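Local coordinates for protein biphenyl 2,3-Dioxygenase Beta Subunit (Sphingobium yanoikuyae, PDB 2GBW) that probably forms part of a ring-hydroxylating dioxygenase that adds molecular oxygen to aromatic substrates such as biphenyl, its hexamer including copies of this subunit, at residues R21-M26 against Q37-E42; A41-Y46 against K143-G148; Y71-D74 against Q80-E83. One frame throughout, in Å; residues are numbered along the deposited sequence. Where two conformers were deposited one is given.

Interaction 1: R21-M26 against Q37-E42; sequences RAEVRM and QGMVAE
Glu-23 on helix 10-28 faces Met-39 at the exit of helix 32-38, and theirs is the shortest backbone approach between the two segments, with CA atoms 7.3 Å apart. The chain belongs to the NTF2 clan, a fold in which helices cover one side of a strongly curved sheet; here the segment 37-42 leads from the second helix into the short strand 40-41, and backbone bonds of Met-39 and Ala-41 to Val-153 tie the segment to strand 150-160.

Met-39 carries most of the apolar contact. With CG beside the backbone N and the chain straight through chi2 (-173°), its sulfur is delivered to the surface of helix 10-28, where Met-39 SD lies 3.6 Å from Glu-23 CA and 3.9 Å from Glu-23 CB. In the conformer given, the bend at chi3 turns CE toward Met-26, but the two methionines are modelled too close for carbons and both were deposited in two conformers, so the exact fit of their ends is doubtful. Met-39 also touches His-19, which binds zinc in a structure of this protein, although no zinc is bound to this chain.

The polar link is made through water. Glu-23 holds CG anti to its N (chi1 -179°) and continues extended past one side of the Met-39 side chain, which brings its carboxylate close enough to Met-39 O for a single water to join them. OE2 there is a shared acceptor: Trp-35 NE1 hydrogen-bonds to it, Arg-156 NH1 forms a salt bridge with it, and water 1 donates to it. These partners would probably stabilise the ionised form of this buried carboxylate. Water 1 is 2.9 Å from Glu-23 OE2, and its other bond is donated to the backbone of 37-42, at Met-39 O, over 3.1 Å.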
# COMPACT_ATOMS: atom_id res chain seq x y z
N ARG B 21 -26.27 16.91 3.55
CA ARG B 21 -25.37 17.09 4.72
C ARG B 21 -25.97 16.49 5.98
O ARG B 21 -25.27 15.82 6.74
CB ARG B 21 -25.03 18.59 4.91
CG ARG B 21 -24.04 19.12 3.88
CD ARG B 21 -23.57 20.57 4.22
NE ARG B 21 -24.61 21.58 4.19
CZ ARG B 21 -24.84 22.42 3.18
NH1 ARG B 21 -24.12 22.34 2.07
NH2 ARG B 21 -25.79 23.33 3.26
N ALA B 22 -27.29 16.65 6.14
CA ALA B 22 -27.99 16.07 7.31
C ALA B 22 -28.00 14.56 7.25
O ALA B 22 -27.84 13.88 8.29
CB ALA B 22 -29.43 16.71 7.50
N GLU B 23 -28.18 14.04 6.04
CA GLU B 23 -28.13 12.62 5.78
C GLU B 23 -26.78 12.04 6.19
O GLU B 23 -26.71 11.10 6.97
CB GLU B 23 -28.39 12.35 4.30
CG GLU B 23 -28.39 10.90 3.92
CD GLU B 23 -28.97 10.66 2.55
OE1 GLU B 23 -28.45 11.24 1.58
OE2 GLU B 23 -29.94 9.91 2.43
N VAL B 24 -25.72 12.62 5.66
CA VAL B 24 -24.37 12.25 6.06
C VAL B 24 -24.19 12.24 7.58
O VAL B 24 -23.62 11.33 8.14
CB VAL B 24 -23.32 13.12 5.39
CG1 VAL B 24 -22.00 12.98 6.07
CG2 VAL B 24 -23.19 12.76 3.94
N ARG B 25 -24.71 13.27 8.24
CA ARG B 25 -24.58 13.34 9.69
C ARG B 25 -25.28 12.17 10.38
O ARG B 25 -24.78 11.63 11.36
CB ARG B 25 -25.09 14.68 10.22
CG ARG B 25 -24.59 15.07 11.59
CD ARG B 25 -25.17 16.43 12.02
NE ARG B 25 -26.52 16.30 12.56
CZ ARG B 25 -27.59 16.95 12.12
NH1 ARG B 25 -27.52 17.82 11.12
NH2 ARG B 25 -28.76 16.73 12.69
N MET B 26 -26.44 11.79 9.86
CA MET B 26 -27.12 10.70 10.40
C MET B 26 -26.36 9.37 10.21
O MET B 26 -26.22 8.66 11.20
CB MET B 26 -28.48 10.53 9.71
CG MET B 26 -29.40 11.71 9.84
SD MET B 26 -30.12 11.91 11.45
CE MET B 26 -28.95 12.98 12.30
N GLN B 37 -36.91 6.86 8.65
CA GLN B 37 -38.21 7.54 8.90
C GLN B 37 -38.33 8.84 8.15
O GLN B 37 -39.26 9.02 7.38
CB GLN B 37 -38.38 7.83 10.39
CG GLN B 37 -38.32 6.60 11.25
CD GLN B 37 -38.91 6.79 12.65
OE1 GLN B 37 -39.77 7.69 12.88
NE2 GLN B 37 -38.48 5.93 13.60
N GLY B 38 -37.36 9.73 8.37
CA GLY B 38 -37.38 11.08 7.90
C GLY B 38 -36.76 11.40 6.55
O GLY B 38 -37.07 12.47 5.99
N MET B 39 -35.88 10.54 6.02
CA MET B 39 -35.19 10.85 4.77
C MET B 39 -35.44 9.86 3.63
O MET B 39 -35.07 10.14 2.50
CB MET B 39 -33.69 11.03 5.04
CG MET B 39 -33.39 12.03 6.16
SD MET B 39 -31.66 12.51 6.46
CE MET B 39 -31.00 11.24 7.54
N VAL B 40 -36.11 8.75 3.91
CA VAL B 40 -36.33 7.70 2.90
C VAL B 40 -37.81 7.44 2.75
O VAL B 40 -38.52 7.27 3.74
CB VAL B 40 -35.61 6.37 3.29
CG1 VAL B 40 -35.88 5.25 2.25
CG2 VAL B 40 -34.10 6.59 3.49
N ALA B 41 -38.28 7.48 1.50
CA ALA B 41 -39.69 7.30 1.18
C ALA B 41 -40.04 5.83 1.24
O ALA B 41 -39.20 4.97 1.01
CB ALA B 41 -39.96 7.83 -0.23
N GLU B 42 -41.30 5.53 1.52
CA GLU B 42 -41.73 4.14 1.64
C GLU B 42 -41.73 3.36 0.32
O GLU B 42 -41.74 2.15 0.33
CB GLU B 42 -43.11 4.09 2.30
CG GLU B 42 -43.05 4.41 3.80
CD GLU B 42 -44.20 3.79 4.59
OE1 GLU B 42 -45.39 4.20 4.37
OE2 GLU B 42 -43.91 2.90 5.43
O HOH W 1 -32.36 11.02 1.40

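Interaction 2: A41-Y46 against K143-G148; sequences AEDIHY and KLRRDG
Asp-43 and Arg-145 meet in an end-on, two-pronged salt bridge that spans one intervening strand of the NTF2-like sheet. Strand 132-147 and strand 44-49 both flank strand 150-160, so the two side chains have to bridge the width of that intervening strand, and the nearest CA atoms across the segments, those of Ala-41 and Arg-145, are 8.6 Å apart.

Each carboxylate oxygen takes one terminal nitrogen. Arg-145 NH2 donates to Asp-43 OD2 at 2.9 Å with an N-H...O angle of 178°, and Arg-145 NH1 donates to Asp-43 OD1, also at 2.9 Å and only slightly less straight. Both oxygens use the syn lone pair, and both lie in the guanidinium plane or close to it. The carboxylate and guanidinium planes differ by only 22°, as expected where paired bonds fix the rotation of both groups. Placing CG between the backbone N and the carbonyl carbon (chi1 59°), with a further bend at chi3, brings the arginine tip to this position. Phe-154 of the spanned strand makes a cation-pi contact with Arg-145, while Arg-155 is a long, weak second ion partner for Asp-43 OD2.

Asp-43 is presented by a type I turn running from Ala-41 to Ile-44, closed by Ile-44 N bonding to Ala-41 O at 3.2 Å. Nearby, NE2 of His-45, a zinc ligand in a structure of this protein, is hydrogen-bonded to Asn-72 OD1; Lys-143 NZ pairs with Glu-115 OE1, and Tyr-46 OH with Cys-174 N. A leucine replacing Arg-145 would probably leave the Asp-43 carboxylate without its two-bond partner and freer to turn, and would take the cation from Phe-154. Beside the salt bridge, Ala-41 CB sits at the guanidinium edge, 3.4 Å from Arg-145 NH1.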
# COMPACT_ATOMS: atom_id res chain seq x y z
N ALA B 41 -38.28 7.48 1.50
CA ALA B 41 -39.69 7.30 1.18
C ALA B 41 -40.04 5.83 1.24
O ALA B 41 -39.20 4.97 1.01
CB ALA B 41 -39.96 7.83 -0.23
N GLU B 42 -41.30 5.53 1.52
CA GLU B 42 -41.73 4.14 1.64
C GLU B 42 -41.73 3.36 0.32
O GLU B 42 -41.74 2.15 0.33
CB GLU B 42 -43.11 4.09 2.30
CG GLU B 42 -43.05 4.41 3.80
CD GLU B 42 -44.20 3.79 4.59
OE1 GLU B 42 -45.39 4.20 4.37
OE2 GLU B 42 -43.91 2.90 5.43
N ASP B 43 -41.72 4.05 -0.82
CA ASP B 43 -41.64 3.39 -2.13
C ASP B 43 -40.22 3.32 -2.68
O ASP B 43 -40.02 3.15 -3.89
CB ASP B 43 -42.56 4.10 -3.13
CG ASP B 43 -42.26 5.58 -3.29
OD1 ASP B 43 -42.19 6.29 -2.25
OD2 ASP B 43 -42.20 6.06 -4.47
N ILE B 44 -39.25 3.44 -1.78
CA ILE B 44 -37.83 3.43 -2.11
C ILE B 44 -37.43 2.19 -2.90
O ILE B 44 -37.93 1.12 -2.66
CB ILE B 44 -36.94 3.53 -0.80
CG1 ILE B 44 -35.46 3.62 -1.13
CG2 ILE B 44 -37.18 2.38 0.18
CD1 ILE B 44 -35.06 4.79 -1.93
N HIS B 45 -36.55 2.38 -3.87
CA HIS B 45 -35.72 1.29 -4.41
C HIS B 45 -34.30 1.76 -4.24
O HIS B 45 -33.93 2.78 -4.79
CB HIS B 45 -36.03 1.01 -5.87
CG HIS B 45 -35.23 -0.13 -6.44
ND1 HIS B 45 -34.68 -0.08 -7.70
CD2 HIS B 45 -34.86 -1.30 -5.90
CE1 HIS B 45 -34.02 -1.21 -7.92
NE2 HIS B 45 -34.09 -1.95 -6.84
N TYR B 46 -33.52 0.97 -3.51
CA TYR B 46 -32.16 1.29 -3.16
C TYR B 46 -31.32 0.23 -3.84
O TYR B 46 -31.43 -0.95 -3.52
CB TYR B 46 -32.06 1.23 -1.65
CG TYR B 46 -30.77 1.69 -1.06
CD1 TYR B 46 -29.66 0.87 -1.15
CD2 TYR B 46 -30.65 2.93 -0.41
CE1 TYR B 46 -28.48 1.23 -0.58
CE2 TYR B 46 -29.42 3.32 0.14
CZ TYR B 46 -28.35 2.46 0.06
OH TYR B 46 -27.12 2.78 0.59
N LYS B 143 -33.63 10.01 -7.25
CA LYS B 143 -34.87 10.74 -7.46
C LYS B 143 -35.35 11.09 -6.07
O LYS B 143 -35.51 10.19 -5.22
CB LYS B 143 -35.93 9.90 -8.13
CG LYS B 143 -35.56 9.32 -9.52
CD LYS B 143 -36.77 9.36 -10.47
CE LYS B 143 -37.07 10.79 -10.97
NZ LYS B 143 -38.50 11.07 -11.35
N LEU B 144 -35.55 12.38 -5.82
CA LEU B 144 -36.08 12.87 -4.55
C LEU B 144 -37.44 13.50 -4.76
O LEU B 144 -37.73 14.00 -5.85
CB LEU B 144 -35.19 13.96 -3.99
CG LEU B 144 -33.69 13.72 -3.77
CD1 LEU B 144 -33.14 14.99 -3.18
CD2 LEU B 144 -33.38 12.56 -2.83
N ARG B 145 -38.27 13.49 -3.73
CA ARG B 145 -39.44 14.38 -3.74
C ARG B 145 -39.48 15.19 -2.47
O ARG B 145 -38.93 14.82 -1.43
CB ARG B 145 -40.74 13.60 -3.90
CG ARG B 145 -40.97 12.59 -2.78
CD ARG B 145 -42.41 12.07 -2.80
NE ARG B 145 -42.57 11.07 -3.84
CZ ARG B 145 -42.38 9.76 -3.71
NH1 ARG B 145 -42.03 9.22 -2.53
NH2 ARG B 145 -42.55 8.96 -4.76
N ARG B 146 -40.15 16.32 -2.57
CA ARG B 146 -40.38 17.20 -1.45
C ARG B 146 -41.27 16.51 -0.42
O ARG B 146 -42.25 15.87 -0.77
CB ARG B 146 -41.05 18.49 -1.93
CG ARG B 146 -40.05 19.51 -2.46
CD ARG B 146 -39.95 19.48 -4.00
NE ARG B 146 -39.09 20.56 -4.52
CZ ARG B 146 -38.84 20.77 -5.81
NH1 ARG B 146 -39.40 20.01 -6.75
NH2 ARG B 146 -38.02 21.75 -6.17
N ASP B 147 -40.87 16.64 0.84
CA ASP B 147 -41.61 16.07 1.94
C ASP B 147 -41.58 17.08 3.09
O ASP B 147 -40.56 17.25 3.75
CB ASP B 147 -41.00 14.73 2.33
CG ASP B 147 -41.86 13.99 3.34
OD1 ASP B 147 -42.91 13.40 2.94
OD2 ASP B 147 -41.49 14.03 4.53
N GLY B 148 -42.68 17.78 3.29
CA GLY B 148 -42.75 18.86 4.27
C GLY B 148 -41.81 19.99 3.89
O GLY B 148 -41.87 20.52 2.77

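Interaction 3: Y71-D74 against Q80-E83; sequences YNDD and QRVE
Arg-81 NE donates to Asp-73 OD2 at 2.7 Å, and the two side chains form a salt bridge. The bond is short but bent, with an N-H...O angle of 134°: the oxygen is tilted from the guanidinium plane, and NE meets it on the syn side, somewhat out of the carboxylate plane. The two side chains cross at about a right angle.

A second route between the same residues runs through water 3, which donates to Asp-73 OD1 at 2.6 Å and accepts from Arg-81 NH2 at 3.0 Å. The same water accepts from Asn-72 N at 3.2 Å, so it connects both charged groups to the strand backbone. Asp-73 OD1 also makes a salt bridge with a basic side chain of another protein's chain, and Arg-81 NH1 donates to the backbone of that chain. The positive charges meeting its two oxygens, from Arg-81 and from the neighbouring protein chain, would probably favour an ionised Asp-73.

In the fold, this pairing joins strand 71-73, at the sheet margin within this chain, to helix 75-84 that follows it. Asp-74 stands at the N-cap of the helix, its side chain capping a backbone N, while its own N bonds to Glu-77 OE1. From this helix Arg-81 reaches back through a chain extended from CG to NE (chi2 177°).

Outward from the ion pair, the CD2-CE2 side of the Tyr-71 ring lies against one face of the guanidinium, and Arg-81 NH2 is over the ring face. Tyr-71 CE2 is 3.3 Å above the guanidinium plane of Arg-81, over its centre, but the planes are inclined by 38°, so the two groups meet obliquely. Tyr-71 OH bonds to Leu-170 O and accepts from water 2, which is weakly held by Arg-81 NH1. Tyr-46 meets the Tyr-71 ring edge-to-face.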
# COMPACT_ATOMS: atom_id res chain seq x y z
N TYR B 71 -26.80 -4.26 -3.58
CA TYR B 71 -28.07 -3.87 -2.96
C TYR B 71 -29.19 -3.85 -4.01
O TYR B 71 -29.01 -3.38 -5.13
CB TYR B 71 -27.98 -2.47 -2.33
CG TYR B 71 -27.11 -2.29 -1.12
CD1 TYR B 71 -25.71 -2.18 -1.21
CD2 TYR B 71 -27.66 -2.22 0.15
CE1 TYR B 71 -24.93 -2.03 -0.06
CE2 TYR B 71 -26.89 -2.04 1.28
CZ TYR B 71 -25.51 -1.94 1.17
OH TYR B 71 -24.77 -1.75 2.32
N ASN B 72 -30.34 -4.36 -3.63
CA ASN B 72 -31.52 -4.35 -4.46
C ASN B 72 -32.75 -4.48 -3.56
O ASN B 72 -33.41 -5.52 -3.51
CB ASN B 72 -31.43 -5.49 -5.47
CG ASN B 72 -32.22 -5.25 -6.70
OD1 ASN B 72 -33.04 -4.31 -6.78
ND2 ASN B 72 -32.03 -6.14 -7.67
N ASP B 73 -33.09 -3.38 -2.89
CA ASP B 73 -33.95 -3.41 -1.72
C ASP B 73 -35.12 -2.49 -1.84
O ASP B 73 -35.00 -1.39 -2.43
CB ASP B 73 -33.16 -2.96 -0.48
CG ASP B 73 -32.02 -3.93 -0.10
OD1 ASP B 73 -32.08 -5.11 -0.47
OD2 ASP B 73 -31.05 -3.45 0.53
N ASP B 74 -36.24 -2.95 -1.26
CA ASP B 74 -37.40 -2.11 -0.95
C ASP B 74 -37.33 -1.64 0.51
O ASP B 74 -36.37 -1.92 1.21
CB ASP B 74 -38.70 -2.86 -1.31
CG ASP B 74 -39.01 -4.05 -0.39
OD1 ASP B 74 -38.38 -4.16 0.67
OD2 ASP B 74 -39.87 -4.91 -0.77
N GLN B 80 -34.69 -3.95 7.51
CA GLN B 80 -33.98 -5.16 7.95
C GLN B 80 -32.50 -4.89 8.03
O GLN B 80 -31.87 -5.20 9.03
CB GLN B 80 -34.30 -6.33 6.99
CG GLN B 80 -33.68 -7.65 7.30
CD GLN B 80 -33.51 -8.52 6.04
OE1 GLN B 80 -32.45 -9.03 5.79
NE2 GLN B 80 -34.56 -8.60 5.20
N ARG B 81 -31.93 -4.29 6.99
CA ARG B 81 -30.52 -3.93 7.02
C ARG B 81 -30.19 -2.98 8.17
O ARG B 81 -29.19 -3.13 8.80
CB ARG B 81 -30.12 -3.30 5.70
CG ARG B 81 -29.92 -4.33 4.57
CD ARG B 81 -29.58 -3.60 3.29
NE ARG B 81 -29.15 -4.48 2.19
CZ ARG B 81 -27.97 -5.13 2.17
NH1 ARG B 81 -27.12 -4.99 3.15
NH2 ARG B 81 -27.65 -5.89 1.13
N VAL B 82 -31.02 -1.97 8.38
CA VAL B 82 -30.80 -0.97 9.45
C VAL B 82 -30.73 -1.59 10.86
O VAL B 82 -29.87 -1.23 11.65
CB VAL B 82 -31.81 0.19 9.35
CG1 VAL B 82 -32.02 0.87 10.71
CG2 VAL B 82 -31.32 1.16 8.24
N GLU B 83 -31.59 -2.56 11.15
CA GLU B 83 -31.58 -3.22 12.48
C GLU B 83 -30.34 -4.06 12.80
O GLU B 83 -29.92 -4.10 13.95
CB GLU B 83 -32.84 -4.03 12.69
CG GLU B 83 -34.12 -3.18 12.59
CD GLU B 83 -34.19 -2.01 13.61
OE1 GLU B 83 -33.45 -2.04 14.63
OE2 GLU B 83 -34.98 -1.06 13.39
O HOH W 2 -26.58 -2.25 4.68
O HOH W 3 -29.71 -6.07 -1.01

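Overall arrangement
The contacts lie in the half of the sheet that ends in strand 71-73 and in the helices near it. Interactions 1 and 2 have centres about 10 Å apart and share Ala-41 and Glu-42, where the chain turns from strand 40-41 toward strand 44-49. The centre of interaction 3 is about 15 Å from each of theirs. It comes later than interaction 1 and falls between the two segments of interaction 2. Strands 44-49 and 71-73 are neighbours, so interactions 2 and 3 touch directly: Tyr-46 N lies 3.0 Å from Asp-73 O. Interaction 1 lies at an interface with a second copy of this subunit and interaction 3 at one with a different protein, while no other chain touches the segments of interaction 2.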